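PDB 3FZ0: nucleoside hydrolase, putative from Trypanosoma brucei, which belongs to the nucleoside hydrolase family and carries a bound calcium ion in a fold built round a mixed beta sheet flanked by helices. Local coordinates for residues Arg292-Val304 / Arg333-Met347. The protein carries 2 engineered substitutions. Sequence-based numbering, arbitrary orientation.
Sequences RPESVLDSFLTYV and RWRNCNVITKVDNEM
N336 grips the backbone of V304 with both ends of its carboxamide: V304 N donates to N336 OD1 at 3.0 Å, and N336 ND2 returns a bond to V304 O at 3.1 Å, nearly in the amide plane. Asparagine suits the spot because one short, flat group offers an acceptor and a donor together, much as a neighbouring strand would; ND2 also donates to L194 O. R333 lies across the Y303 ring. Its CB sits near Y303 CG, its CG stands over the ring centre in a CH-pi contact (3.7 Å from the centroid), its CD comes within 3.4 Å of Y303 CD2, and NE passes that same side before NH1 ends in a salt bridge with D320. The chain stays extended (chi2 178°, chi3 -176°), and the guanidinium plane comes out parallel to the ring. R335 reaches back, its NH1 meeting L301 O in the carbonyl plane at 2.9 Å, while NE pairs with E325.

Strands 296-302 and 337-343 run antiparallel. Classic bulges interrupt their ladder: K342 O takes both L297 N and D298 N, and D298 O takes T341 N and K342 N from one face. Beyond it D344, a short acceptor suited to N-capping, receives M347 N, and the M347 methyl packs against S295 CB at 3.5 Å.

V304, C337 and V339 form an apolar patch beside I319, whereas V296, I340 and V343 line the other face, where helix 282-291 covers V296 and V343. The pair lies between strands 203-206 and 317-319, with 337-343 passing directly into helix 345-356.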
ATOM      1  N   ARG B 292       4.666  35.029 -15.312  1.00 68.01           N
ATOM      2  CA  ARG B 292       3.521  35.862 -15.615  1.00 68.64           C
ATOM      3  C   ARG B 292       2.304  35.343 -14.891  1.00 68.31           C
ATOM      4  O   ARG B 292       1.486  34.654 -15.492  1.00 67.98           O
ATOM      5  CB  ARG B 292       3.256  35.925 -17.122  1.00 69.41           C
ATOM      6  CG  ARG B 292       4.449  36.340 -17.963  1.00 72.13           C
ATOM      7  CD  ARG B 292       4.005  36.949 -19.265  1.00 77.06           C
ATOM      8  NE  ARG B 292       3.812  38.383 -19.133  1.00 81.23           N
ATOM      9  CZ  ARG B 292       2.904  39.095 -19.800  1.00 83.65           C
ATOM     10  NH1 ARG B 292       2.081  38.513 -20.658  1.00 83.31           N
ATOM     11  NH2 ARG B 292       2.820  40.415 -19.611  1.00 85.61           N
ATOM     12  N   PRO B 293       2.171  35.686 -13.591  1.00 68.50           N
ATOM     13  CA  PRO B 293       1.097  35.125 -12.753  1.00 68.53           C
ATOM     14  C   PRO B 293      -0.305  35.462 -13.278  1.00 68.06           C
ATOM     15  O   PRO B 293      -1.259  34.774 -12.949  1.00 68.53           O
ATOM     16  CB  PRO B 293       1.324  35.793 -11.384  1.00 68.71           C
ATOM     17  CG  PRO B 293       2.075  37.093 -11.719  1.00 68.91           C
ATOM     18  CD  PRO B 293       2.996  36.658 -12.844  1.00 68.49           C
ATOM     19  N   GLU B 294      -0.405  36.505 -14.092  1.00 67.47           N
ATOM     20  CA  GLU B 294      -1.662  36.945 -14.691  1.00 67.26           C
ATOM     21  C   GLU B 294      -2.141  35.976 -15.779  1.00 66.31           C
ATOM     22  O   GLU B 294      -3.287  36.051 -16.215  1.00 66.05           O
ATOM     23  CB  GLU B 294      -1.550  38.385 -15.239  1.00 67.67           C
ATOM     24  CG  GLU B 294      -0.544  38.567 -16.424  1.00 70.70           C
ATOM     25  CD  GLU B 294       0.930  38.892 -15.995  1.00 73.25           C
ATOM     26  OE1 GLU B 294       1.357  38.518 -14.875  1.00 73.11           O
ATOM     27  OE2 GLU B 294       1.668  39.529 -16.802  1.00 74.89           O
ATOM     28  N   SER B 295      -1.270  35.055 -16.189  1.00 65.47           N
ATOM     29  CA  SER B 295      -1.639  33.990 -17.132  1.00 64.71           C
ATOM     30  C   SER B 295      -2.521  32.905 -16.511  1.00 64.45           C
ATOM     31  O   SER B 295      -3.076  32.098 -17.241  1.00 63.99           O
ATOM     32  CB  SER B 295      -0.403  33.329 -17.735  1.00 64.50           C
ATOM     33  OG  SER B 295       0.191  32.452 -16.790  1.00 64.20           O
ATOM     34  N   VAL B 296      -2.610  32.879 -15.179  1.00 63.93           N
ATOM     35  CA  VAL B 296      -3.461  31.931 -14.494  1.00 63.62           C
ATOM     36  C   VAL B 296      -4.870  32.506 -14.539  1.00 63.70           C
ATOM     37  O   VAL B 296      -5.163  33.465 -13.868  1.00 64.24           O
ATOM     38  CB  VAL B 296      -2.976  31.673 -13.020  1.00 63.67           C
ATOM     39  CG1 VAL B 296      -3.995  30.863 -12.206  1.00 61.92           C
ATOM     40  CG2 VAL B 296      -1.601  31.011 -12.996  1.00 62.55           C
ATOM     41  N   LEU B 297      -5.732  31.925 -15.350  1.00 63.93           N
ATOM     42  CA  LEU B 297      -7.125  32.374 -15.446  1.00 64.28           C
ATOM     43  C   LEU B 297      -8.017  31.754 -14.367  1.00 64.78           C
ATOM     44  O   LEU B 297      -9.003  32.361 -13.952  1.00 64.46           O
ATOM     45  CB  LEU B 297      -7.704  32.111 -16.848  1.00 63.58           C
ATOM     46  CG  LEU B 297      -7.134  32.961 -18.007  1.00 64.08           C
ATOM     47  CD1 LEU B 297      -7.797  32.625 -19.374  1.00 60.77           C
ATOM     48  CD2 LEU B 297      -7.136  34.526 -17.708  1.00 61.20           C
ATOM     49  N   ASP B 298      -7.661  30.550 -13.920  1.00 65.57           N
ATOM     50  CA  ASP B 298      -8.457  29.819 -12.943  1.00 66.41           C
ATOM     51  C   ASP B 298      -7.578  28.873 -12.155  1.00 65.99           C
ATOM     52  O   ASP B 298      -6.648  28.260 -12.713  1.00 66.38           O
ATOM     53  CB  ASP B 298      -9.577  29.033 -13.632  1.00 67.29           C
ATOM     54  CG  ASP B 298     -10.798  28.856 -12.754  1.00 70.97           C
ATOM     55  OD1 ASP B 298     -10.755  29.133 -11.516  1.00 74.68           O
ATOM     56  OD2 ASP B 298     -11.823  28.412 -13.303  1.00 75.26           O
ATOM     57  N   SER B 299      -7.863  28.773 -10.855  1.00 65.13           N
ATOM     58  CA  SER B 299      -7.180  27.830  -9.976  1.00 64.00           C
ATOM     59  C   SER B 299      -7.996  27.517  -8.718  1.00 63.84           C
ATOM     60  O   SER B 299      -9.031  28.131  -8.449  1.00 63.38           O
ATOM     61  CB  SER B 299      -5.777  28.328  -9.619  1.00 63.99           C
ATOM     62  OG  SER B 299      -5.819  29.532  -8.910  1.00 62.39           O
ATOM     63  N   PHE B 300      -7.530  26.522  -7.968  1.00 63.26           N
ATOM     64  CA  PHE B 300      -8.223  26.065  -6.785  1.00 62.38           C
ATOM     65  C   PHE B 300      -7.225  25.778  -5.659  1.00 61.57           C
ATOM     66  O   PHE B 300      -6.429  24.826  -5.729  1.00 61.59           O
ATOM     67  CB  PHE B 300      -9.113  24.846  -7.089  1.00 62.50           C
ATOM     68  CG  PHE B 300      -9.937  24.402  -5.907  1.00 63.20           C
ATOM     69  CD1 PHE B 300     -10.909  25.252  -5.359  1.00 63.82           C
ATOM     70  CD2 PHE B 300      -9.725  23.155  -5.317  1.00 62.82           C
ATOM     71  CE1 PHE B 300     -11.675  24.860  -4.221  1.00 64.45           C
ATOM     72  CE2 PHE B 300     -10.490  22.756  -4.188  1.00 63.02           C
ATOM     73  CZ  PHE B 300     -11.462  23.600  -3.642  1.00 62.50           C
ATOM     74  N   LEU B 301      -7.258  26.628  -4.639  1.00 60.35           N
ATOM     75  CA  LEU B 301      -6.365  26.493  -3.496  1.00 59.35           C
ATOM     76  C   LEU B 301      -6.950  25.514  -2.481  1.00 58.99           C
ATOM     77  O   LEU B 301      -8.038  25.741  -1.934  1.00 59.21           O
ATOM     78  CB  LEU B 301      -6.104  27.873  -2.871  1.00 59.04           C
ATOM     79  CG  LEU B 301      -5.281  27.985  -1.562  1.00 60.21           C
ATOM     80  CD1 LEU B 301      -3.904  27.316  -1.675  1.00 60.11           C
ATOM     81  CD2 LEU B 301      -5.134  29.439  -1.067  1.00 58.19           C
ATOM     82  N   THR B 302      -6.235  24.424  -2.221  1.00 58.32           N
ATOM     83  CA  THR B 302      -6.723  23.424  -1.255  1.00 58.18           C
ATOM     84  C   THR B 302      -5.560  22.579  -0.746  1.00 58.39           C
ATOM     85  O   THR B 302      -4.412  22.935  -0.999  1.00 59.37           O
ATOM     86  CB  THR B 302      -7.807  22.522  -1.880  1.00 58.07           C
ATOM     87  OG1 THR B 302      -8.296  21.609  -0.893  1.00 57.06           O
ATOM     88  CG2 THR B 302      -7.235  21.750  -3.079  1.00 57.16           C
ATOM     89  N   TYR B 303      -5.863  21.465  -0.067  1.00 57.92           N
ATOM     90  CA  TYR B 303      -4.853  20.492   0.350  1.00 57.71           C
ATOM     91  C   TYR B 303      -4.613  19.431  -0.725  1.00 57.93           C
ATOM     92  O   TYR B 303      -5.556  18.795  -1.204  1.00 57.78           O
ATOM     93  CB  TYR B 303      -5.255  19.795   1.645  1.00 57.61           C
ATOM     94  CG  TYR B 303      -4.258  18.747   2.087  1.00 58.26           C
ATOM     95  CD1 TYR B 303      -3.041  19.120   2.709  1.00 58.49           C
ATOM     96  CD2 TYR B 303      -4.523  17.380   1.900  1.00 57.41           C
ATOM     97  CE1 TYR B 303      -2.115  18.167   3.117  1.00 58.02           C
ATOM     98  CE2 TYR B 303      -3.603  16.411   2.308  1.00 56.80           C
ATOM     99  CZ  TYR B 303      -2.400  16.817   2.908  1.00 58.70           C
ATOM    100  OH  TYR B 303      -1.494  15.868   3.315  1.00 58.36           O
ATOM    101  N   VAL B 304      -3.340  19.258  -1.075  1.00 57.68           N
ATOM    102  CA  VAL B 304      -2.891  18.295  -2.048  1.00 57.38           C
ATOM    103  C   VAL B 304      -1.731  17.483  -1.471  1.00 58.38           C
ATOM    104  O   VAL B 304      -0.882  18.008  -0.725  1.00 58.06           O
ATOM    105  CB  VAL B 304      -2.459  19.029  -3.340  1.00 57.30           C
ATOM    106  CG1 VAL B 304      -1.839  18.092  -4.365  1.00 55.21           C
ATOM    107  CG2 VAL B 304      -3.656  19.741  -3.933  1.00 56.46           C
ATOM    108  N   ARG B 333      -4.727  18.766   7.919  1.00 65.70           N
ATOM    109  CA  ARG B 333      -4.546  19.389   6.599  1.00 64.70           C
ATOM    110  C   ARG B 333      -4.579  20.907   6.702  1.00 64.03           C
ATOM    111  O   ARG B 333      -5.018  21.468   7.710  1.00 64.40           O
ATOM    112  CB  ARG B 333      -5.593  18.900   5.589  1.00 64.26           C
ATOM    113  CG  ARG B 333      -5.578  17.408   5.420  1.00 63.12           C
ATOM    114  CD  ARG B 333      -6.643  16.964   4.477  1.00 60.90           C
ATOM    115  NE  ARG B 333      -6.703  15.520   4.372  1.00 57.99           N
ATOM    116  CZ  ARG B 333      -7.728  14.870   3.847  1.00 60.78           C
ATOM    117  NH1 ARG B 333      -8.766  15.552   3.364  1.00 60.20           N
ATOM    118  NH2 ARG B 333      -7.726  13.534   3.818  1.00 61.03           N
ATOM    119  N   TRP B 334      -4.087  21.552   5.653  1.00 63.35           N
ATOM    120  CA  TRP B 334      -4.124  23.009   5.483  1.00 62.28           C
ATOM    121  C   TRP B 334      -4.062  23.247   3.985  1.00 61.71           C
ATOM    122  O   TRP B 334      -3.763  22.315   3.237  1.00 62.18           O
ATOM    123  CB  TRP B 334      -2.978  23.686   6.235  1.00 61.13           C
ATOM    124  CG  TRP B 334      -1.649  23.637   5.554  1.00 61.07           C
ATOM    125  CD1 TRP B 334      -1.057  24.649   4.870  1.00 60.23           C
ATOM    126  CD2 TRP B 334      -0.729  22.525   5.502  1.00 62.18           C
ATOM    127  NE1 TRP B 334       0.162  24.249   4.388  1.00 61.38           N
ATOM    128  CE2 TRP B 334       0.395  22.954   4.758  1.00 60.46           C
ATOM    129  CE3 TRP B 334      -0.740  21.214   6.025  1.00 62.39           C
ATOM    130  CZ2 TRP B 334       1.498  22.132   4.511  1.00 59.03           C
ATOM    131  CZ3 TRP B 334       0.379  20.386   5.782  1.00 61.00           C
ATOM    132  CH2 TRP B 334       1.475  20.858   5.029  1.00 60.86           C
ATOM    133  N   ARG B 335      -4.373  24.460   3.532  1.00 61.50           N
ATOM    134  CA  ARG B 335      -4.358  24.756   2.088  1.00 60.87           C
ATOM    135  C   ARG B 335      -2.931  25.005   1.603  1.00 61.17           C
ATOM    136  O   ARG B 335      -2.440  26.153   1.588  1.00 61.25           O
ATOM    137  CB  ARG B 335      -5.264  25.943   1.767  1.00 60.74           C
ATOM    138  CG  ARG B 335      -6.689  25.608   1.847  1.00 61.01           C
ATOM    139  CD  ARG B 335      -7.631  26.742   1.516  1.00 62.67           C
ATOM    140  NE  ARG B 335      -8.938  26.439   2.117  1.00 63.56           N
ATOM    141  CZ  ARG B 335      -9.854  25.623   1.591  1.00 64.35           C
ATOM    142  NH1 ARG B 335      -9.628  25.035   0.410  1.00 63.96           N
ATOM    143  NH2 ARG B 335     -11.008  25.407   2.240  1.00 62.97           N
ATOM    144  N   ASN B 336      -2.269  23.923   1.208  1.00 61.27           N
ATOM    145  CA  ASN B 336      -0.852  23.955   0.885  1.00 61.58           C
ATOM    146  C   ASN B 336      -0.529  24.050  -0.579  1.00 61.83           C
ATOM    147  O   ASN B 336       0.644  24.176  -0.928  1.00 62.31           O
ATOM    148  CB  ASN B 336      -0.154  22.714   1.443  1.00 61.33           C
ATOM    149  CG  ASN B 336      -0.612  21.422   0.767  1.00 61.88           C
ATOM    150  OD1 ASN B 336      -1.688  21.354   0.194  1.00 62.13           O
ATOM    151  ND2 ASN B 336       0.200  20.381   0.872  1.00 60.84           N
ATOM    152  N   CYS B 337      -1.540  23.975  -1.435  1.00 62.33           N
ATOM    153  CA  CYS B 337      -1.288  23.876  -2.869  1.00 62.36           C
ATOM    154  C   CYS B 337      -2.342  24.573  -3.735  1.00 62.25           C
ATOM    155  O   CYS B 337      -3.539  24.401  -3.521  1.00 62.67           O
ATOM    156  CB  CYS B 337      -1.171  22.412  -3.243  1.00 62.12           C
ATOM    157  SG  CYS B 337      -0.981  22.078  -5.005  1.00 63.90           S
ATOM    158  N   ASN B 338      -1.885  25.375  -4.691  1.00 61.92           N
ATOM    159  CA  ASN B 338      -2.767  26.025  -5.657  1.00 61.64           C
ATOM    160  C   ASN B 338      -2.783  25.216  -6.944  1.00 61.58           C
ATOM    161  O   ASN B 338      -1.792  25.158  -7.659  1.00 62.13           O
ATOM    162  CB  ASN B 338      -2.327  27.463  -5.910  1.00 61.15           C
ATOM    163  CG  ASN B 338      -3.401  28.309  -6.614  1.00 60.75           C
ATOM    164  OD1 ASN B 338      -4.605  28.116  -6.413  1.00 58.28           O
ATOM    165  ND2 ASN B 338      -2.954  29.256  -7.442  1.00 57.98           N
ATOM    166  N   VAL B 339      -3.897  24.543  -7.194  1.00 61.31           N
ATOM    167  CA  VAL B 339      -4.050  23.669  -8.359  1.00 61.04           C
ATOM    168  C   VAL B 339      -4.471  24.572  -9.506  1.00 61.23           C
ATOM    169  O   VAL B 339      -5.573  25.125  -9.460  1.00 61.31           O
ATOM    170  CB  VAL B 339      -5.116  22.558  -8.092  1.00 61.00           C
ATOM    171  CG1 VAL B 339      -5.308  21.689  -9.308  1.00 59.37           C
ATOM    172  CG2 VAL B 339      -4.688  21.723  -6.871  1.00 59.39           C
ATOM    173  N   ILE B 340      -3.582  24.757 -10.490  1.00 61.08           N
ATOM    174  CA  ILE B 340      -3.858  25.614 -11.639  1.00 61.23           C
ATOM    175  C   ILE B 340      -4.796  24.861 -12.607  1.00 61.77           C
ATOM    176  O   ILE B 340      -4.460  23.758 -13.049  1.00 61.68           O
ATOM    177  CB  ILE B 340      -2.556  25.990 -12.388  1.00 61.30           C
ATOM    178  CG1 ILE B 340      -1.431  26.432 -11.418  1.00 60.57           C
ATOM    179  CG2 ILE B 340      -2.842  27.004 -13.482  1.00 61.33           C
ATOM    180  CD1 ILE B 340      -1.723  27.670 -10.562  1.00 59.77           C
ATOM    181  N   THR B 341      -5.946  25.453 -12.951  1.00 61.87           N
ATOM    182  CA  THR B 341      -6.932  24.744 -13.775  1.00 62.51           C
ATOM    183  C   THR B 341      -7.188  25.359 -15.142  1.00 62.59           C
ATOM    184  O   THR B 341      -7.709  24.681 -16.019  1.00 62.52           O
ATOM    185  CB  THR B 341      -8.268  24.496 -13.051  1.00 62.68           C
ATOM    186  OG1 THR B 341      -8.835  25.745 -12.665  1.00 63.87           O
ATOM    187  CG2 THR B 341      -8.060  23.595 -11.777  1.00 62.88           C
ATOM    188  N   LYS B 342      -6.838  26.634 -15.303  1.00 62.51           N
ATOM    189  CA  LYS B 342      -6.807  27.291 -16.603  1.00 62.39           C
ATOM    190  C   LYS B 342      -5.696  28.334 -16.771  1.00 61.88           C
ATOM    191  O   LYS B 342      -5.554  29.243 -15.948  1.00 61.40           O
ATOM    192  CB  LYS B 342      -8.150  27.922 -16.983  1.00 62.71           C
ATOM    193  CG  LYS B 342      -8.140  28.290 -18.462  1.00 62.84           C
ATOM    194  CD  LYS B 342      -9.494  28.482 -19.028  1.00 65.67           C
ATOM    195  CE  LYS B 342      -9.430  28.845 -20.557  1.00 66.96           C
ATOM    196  NZ  LYS B 342      -9.057  27.678 -21.436  1.00 67.73           N
ATOM    197  N   VAL B 343      -4.945  28.180 -17.858  1.00 61.56           N
ATOM    198  CA  VAL B 343      -3.916  29.116 -18.284  1.00 61.41           C
ATOM    199  C   VAL B 343      -4.322  29.828 -19.567  1.00 61.47           C
ATOM    200  O   VAL B 343      -4.927  29.226 -20.466  1.00 61.38           O
ATOM    201  CB  VAL B 343      -2.558  28.416 -18.452  1.00 61.46           C
ATOM    202  CG1 VAL B 343      -1.552  29.289 -19.196  1.00 61.73           C
ATOM    203  CG2 VAL B 343      -1.992  28.058 -17.060  1.00 61.26           C
ATOM    204  N   ASP B 344      -3.980  31.119 -19.638  1.00 61.71           N
ATOM    205  CA  ASP B 344      -4.301  31.992 -20.777  1.00 62.05           C
ATOM    206  C   ASP B 344      -3.501  31.520 -21.985  1.00 62.02           C
ATOM    207  O   ASP B 344      -2.292  31.732 -22.038  1.00 62.16           O
ATOM    208  CB  ASP B 344      -3.931  33.422 -20.415  1.00 61.84           C
ATOM    209  CG  ASP B 344      -4.397  34.433 -21.432  1.00 63.32           C
ATOM    210  OD1 ASP B 344      -4.382  34.166 -22.659  1.00 64.77           O
ATOM    211  OD2 ASP B 344      -4.768  35.545 -20.996  1.00 63.68           O
ATOM    212  N   ASN B 345      -4.169  30.846 -22.923  1.00 62.05           N
ATOM    213  CA  ASN B 345      -3.497  30.315 -24.136  1.00 62.32           C
ATOM    214  C   ASN B 345      -2.843  31.411 -24.994  1.00 62.13           C
ATOM    215  O   ASN B 345      -1.729  31.273 -25.451  1.00 61.57           O
ATOM    216  CB  ASN B 345      -4.433  29.469 -25.020  1.00 61.39           C
ATOM    217  CG  ASN B 345      -3.662  28.677 -26.059  1.00 61.24           C
ATOM    218  OD1 ASN B 345      -2.733  27.924 -25.709  1.00 62.82           O
ATOM    219  ND2 ASN B 345      -3.989  28.876 -27.341  1.00 61.43           N
ATOM    220  N   GLU B 346      -3.574  32.498 -25.174  1.00 62.89           N
ATOM    221  CA  GLU B 346      -3.108  33.668 -25.889  1.00 64.29           C
ATOM    222  C   GLU B 346      -1.757  34.198 -25.327  1.00 63.77           C
ATOM    223  O   GLU B 346      -0.829  34.428 -26.097  1.00 62.65           O
ATOM    224  CB  GLU B 346      -4.214  34.721 -25.862  1.00 64.34           C
ATOM    225  CG  GLU B 346      -4.072  35.841 -26.880  1.00 67.87           C
ATOM    226  CD  GLU B 346      -5.449  36.372 -27.363  1.00 72.44           C
ATOM    227  OE1 GLU B 346      -6.495  35.687 -27.117  1.00 74.73           O
ATOM    228  OE2 GLU B 346      -5.478  37.466 -28.016  1.00 75.34           O
ATOM    229  N   MET B 347      -1.641  34.326 -23.994  1.00 63.93           N
ATOM    230  CA  MET B 347      -0.394  34.791 -23.374  1.00 64.70           C
ATOM    231  C   MET B 347       0.723  33.778 -23.558  1.00 63.60           C
ATOM    232  O   MET B 347       1.887  34.167 -23.717  1.00 63.41           O
ATOM    233  CB  MET B 347      -0.562  35.064 -21.889  1.00 64.78           C
ATOM    234  CG  MET B 347      -1.017  36.445 -21.542  1.00 67.12           C
ATOM    235  SD  MET B 347      -0.970  36.747 -19.760  1.00 68.48           S
ATOM    236  CE  MET B 347       0.670  36.252 -19.377  1.00 69.13           C
TER
HETATM  237  O   HOH W   1      -6.616  29.710  -6.289  1.00 42.15           O